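Side-chain contact in malarial CLPB2 atpase/hsp101 protein (Plasmodium falciparum, PDB 4IRF), which probably works as an ATP-driven ClpB-type chaperone in protein unfolding and translocation, this chain being its N-terminal cargo-binding domain: residues 14-19 with 115-120. Residues are numbered along the deposited sequence; the frame is centred on the assembly and turned at random.
Sequences NRTINI and EHLLSG
Leu-117 packs one methyl against Thr-16 and Ile-19 in a small, buried, wholly apolar contact between the first turns of helix 14-29 and the short helix 114-121, close to the centre of the domain. Its CD2 lies 3.9 Å from CG2 of Ile-19 and 4.1 Å from CG2 of Thr-16, meeting both branches where they project from successive turns of one helix face. The leucine chain runs past both residues in the opposite sense, alongside them. Its CB already points at helix 14-29, and with CG anti to the backbone N (chi1 -175°) the methyl-bearing end extends across the gap, while the CA atoms of Thr-16 and Leu-117 remain 7.6 Å apart. A long, branched side chain suits this spacing. This is core packing of the mostly helical Clp N-terminal domain, whose sequence carries two Clp amino-terminal repeats; here its first helix meets a helix from the second half of the chain. Threonine fits because its two branches divide the work. With chi1 at -59°, CG2 lies anti to the backbone N and faces the leucine, while OG1 hydrogen-bonds to the carbonyl oxygen of Val-112, just ahead of helix 114-121, so the buried hydroxyl is satisfied. Ile-19, beta-branched and purely hydrocarbon, turns CG2 to Leu-117, and the two share Leu-44 of helix 37-46 as a neighbour, Leu-117 also touching Leu-97 of helix 91-106. Beside this patch, Arg-15 and Glu-115 carry opposite charges but do not bond, NH2 and OE1 being 5.6 Å apart: each is held by its own partner, Asp-113 and Lys-148.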
ATOM      1  N   ASN A  14       8.453  -0.833 -11.459  1.00 29.12           N
ATOM      2  CA  ASN A  14       9.376  -0.062 -10.667  1.00 27.62           C
ATOM      3  C   ASN A  14       8.708   0.732  -9.592  1.00 34.66           C
ATOM      4  O   ASN A  14       9.191   0.834  -8.540  1.00 26.49           O
ATOM      5  CB  ASN A  14      10.085   0.945 -11.482  1.00 39.13           C
ATOM      6  CG  ASN A  14      11.495   0.613 -11.739  1.00 57.87           C
ATOM      7  OD1 ASN A  14      12.431   0.883 -10.926  1.00 65.19           O
ATOM      8  ND2 ASN A  14      11.702   0.124 -12.900  1.00 62.09           N
ATOM      9  N   ARG A  15       7.652   1.422  -9.957  1.00 27.25           N
ATOM     10  CA  ARG A  15       6.987   2.269  -8.984  1.00 25.86           C
ATOM     11  C   ARG A  15       6.399   1.465  -7.857  1.00 24.91           C
ATOM     12  O   ARG A  15       6.279   1.966  -6.745  1.00 25.07           O
ATOM     13  CB  ARG A  15       5.937   3.177  -9.646  1.00 23.24           C
ATOM     14  CG  ARG A  15       4.861   2.468 -10.483  1.00 24.97           C
ATOM     15  CD  ARG A  15       3.866   3.524 -10.989  1.00 28.14           C
ATOM     16  NE  ARG A  15       2.801   3.020 -11.859  1.00 26.10           N
ATOM     17  CZ  ARG A  15       2.582   3.477 -13.095  1.00 30.53           C
ATOM     18  NH1 ARG A  15       3.353   4.439 -13.577  1.00 31.98           N
ATOM     19  NH2 ARG A  15       1.593   2.991 -13.837  1.00 33.75           N
ATOM     20  N   THR A  16       6.069   0.202  -8.123  1.00 20.35           N
ATOM     21  CA  THR A  16       5.501  -0.648  -7.087  1.00 21.89           C
ATOM     22  C   THR A  16       6.617  -1.054  -6.123  1.00 25.86           C
ATOM     23  O   THR A  16       6.472  -0.963  -4.893  1.00 21.80           O
ATOM     24  CB  THR A  16       4.847  -1.895  -7.729  1.00 21.71           C
ATOM     25  OG1 THR A  16       3.820  -1.470  -8.640  1.00 23.24           O
ATOM     26  CG2 THR A  16       4.266  -2.793  -6.696  1.00 22.16           C
ATOM     27  N   ILE A  17       7.747  -1.454  -6.697  1.00 20.67           N
ATOM     28  CA  ILE A  17       8.926  -1.841  -5.910  1.00 22.71           C
ATOM     29  C   ILE A  17       9.401  -0.643  -5.073  1.00 24.82           C
ATOM     30  O   ILE A  17       9.750  -0.800  -3.916  1.00 24.06           O
ATOM     31  CB  ILE A  17      10.065  -2.243  -6.848  1.00 21.36           C
ATOM     32  CG1 ILE A  17       9.737  -3.539  -7.589  1.00 31.71           C
ATOM     33  CG2 ILE A  17      11.352  -2.455  -6.070  1.00 24.63           C
ATOM     34  CD1 ILE A  17       9.502  -4.688  -6.677  1.00 35.61           C
ATOM     35  N   ASN A  18       9.406   0.551  -5.665  1.00 23.21           N
ATOM     36  CA  ASN A  18       9.825   1.742  -4.929  1.00 25.33           C
ATOM     37  C   ASN A  18       8.945   2.037  -3.714  1.00 26.24           C
ATOM     38  O   ASN A  18       9.435   2.457  -2.663  1.00 23.74           O
ATOM     39  CB  ASN A  18       9.902   2.962  -5.854  1.00 30.99           C
ATOM     40  CG  ASN A  18      11.031   2.844  -6.874  1.00 31.08           C
ATOM     41  OD1 ASN A  18      12.005   2.102  -6.669  1.00 34.93           O
ATOM     42  ND2 ASN A  18      10.914   3.590  -7.976  1.00 36.64           N
ATOM     43  N   ILE A  19       7.644   1.823  -3.862  1.00 20.54           N
ATOM     44  CA  ILE A  19       6.740   1.929  -2.737  1.00 22.91           C
ATOM     45  C   ILE A  19       7.108   0.902  -1.655  1.00 19.61           C
ATOM     46  O   ILE A  19       7.140   1.234  -0.470  1.00 22.85           O
ATOM     47  CB  ILE A  19       5.250   1.739  -3.158  1.00 19.12           C
ATOM     48  CG1 ILE A  19       4.740   3.034  -3.792  1.00 21.37           C
ATOM     49  CG2 ILE A  19       4.364   1.493  -1.975  1.00 21.62           C
ATOM     50  CD1 ILE A  19       3.554   2.819  -4.681  1.00 21.98           C
ATOM     51  N   GLU A 115      -2.390   0.186  -8.121  1.00 21.01           N
ATOM     52  CA  GLU A 115      -3.786  -0.121  -7.808  1.00 18.91           C
ATOM     53  C   GLU A 115      -3.924  -1.550  -7.307  1.00 18.65           C
ATOM     54  O   GLU A 115      -4.812  -1.848  -6.506  1.00 23.15           O
ATOM     55  CB  GLU A 115      -4.656   0.003  -9.059  1.00 23.26           C
ATOM     56  CG  GLU A 115      -4.771   1.442  -9.599  1.00 32.45           C
ATOM     57  CD  GLU A 115      -3.632   1.853 -10.526  1.00 22.84           C
ATOM     58  OE1 GLU A 115      -2.575   1.178 -10.598  1.00 27.78           O
ATOM     59  OE2 GLU A 115      -3.804   2.904 -11.205  1.00 29.90           O
ATOM     60  N   HIS A 116      -3.094  -2.444  -7.827  1.00 20.78           N
ATOM     61  CA  HIS A 116      -3.164  -3.856  -7.435  1.00 17.35           C
ATOM     62  C   HIS A 116      -2.630  -4.036  -6.016  1.00 19.54           C
ATOM     63  O   HIS A 116      -3.203  -4.779  -5.221  1.00 20.77           O
ATOM     64  CB  HIS A 116      -2.398  -4.710  -8.444  1.00 20.81           C
ATOM     65  CG  HIS A 116      -2.897  -4.502  -9.844  1.00 23.40           C
ATOM     66  ND1 HIS A 116      -2.100  -3.992 -10.845  1.00 25.33           N
ATOM     67  CD2 HIS A 116      -4.130  -4.662 -10.379  1.00 25.42           C
ATOM     68  CE1 HIS A 116      -2.819  -3.883 -11.956  1.00 26.22           C
ATOM     69  NE2 HIS A 116      -4.050  -4.283 -11.698  1.00 23.86           N
ATOM     70  N   LEU A 117      -1.580  -3.293  -5.701  1.00 21.47           N
ATOM     71  CA  LEU A 117      -1.046  -3.238  -4.352  1.00 23.47           C
ATOM     72  C   LEU A 117      -2.102  -2.653  -3.433  1.00 18.66           C
ATOM     73  O   LEU A 117      -2.348  -3.172  -2.323  1.00 23.08           O
ATOM     74  CB  LEU A 117       0.254  -2.423  -4.347  1.00 21.33           C
ATOM     75  CG  LEU A 117       1.020  -2.344  -3.054  1.00 24.25           C
ATOM     76  CD1 LEU A 117       1.375  -3.741  -2.531  1.00 22.56           C
ATOM     77  CD2 LEU A 117       2.270  -1.553  -3.315  1.00 22.63           C
ATOM     78  N   LEU A 118      -2.796  -1.604  -3.901  1.00 18.96           N
ATOM     79  CA  LEU A 118      -3.858  -1.010  -3.100  1.00 22.08           C
ATOM     80  C   LEU A 118      -4.925  -2.062  -2.762  1.00 22.87           C
ATOM     81  O   LEU A 118      -5.368  -2.174  -1.607  1.00 23.56           O
ATOM     82  CB  LEU A 118      -4.459   0.227  -3.814  1.00 25.27           C
ATOM     83  CG  LEU A 118      -5.439   1.034  -2.958  1.00 32.09           C
ATOM     84  CD1 LEU A 118      -4.710   1.969  -2.030  1.00 32.44           C
ATOM     85  CD2 LEU A 118      -6.392   1.797  -3.862  1.00 33.64           C
ATOM     86  N   SER A 119      -5.300  -2.882  -3.749  1.00 20.63           N
ATOM     87  CA  SER A 119      -6.310  -3.901  -3.529  1.00 18.32           C
ATOM     88  C   SER A 119      -5.812  -4.911  -2.490  1.00 21.78           C
ATOM     89  O   SER A 119      -6.537  -5.303  -1.570  1.00 24.28           O
ATOM     90  CB  SER A 119      -6.620  -4.603  -4.855  1.00 22.50           C
ATOM     91  OG  SER A 119      -7.589  -5.602  -4.637  1.00 26.90           O
ATOM     92  N   GLY A 120      -4.548  -5.296  -2.617  1.00 18.53           N
ATOM     93  CA  GLY A 120      -3.951  -6.223  -1.667  1.00 17.25           C
ATOM     94  C   GLY A 120      -3.916  -5.688  -0.245  1.00 17.21           C
ATOM     95  O   GLY A 120      -4.265  -6.389   0.730  1.00 20.77           O
TER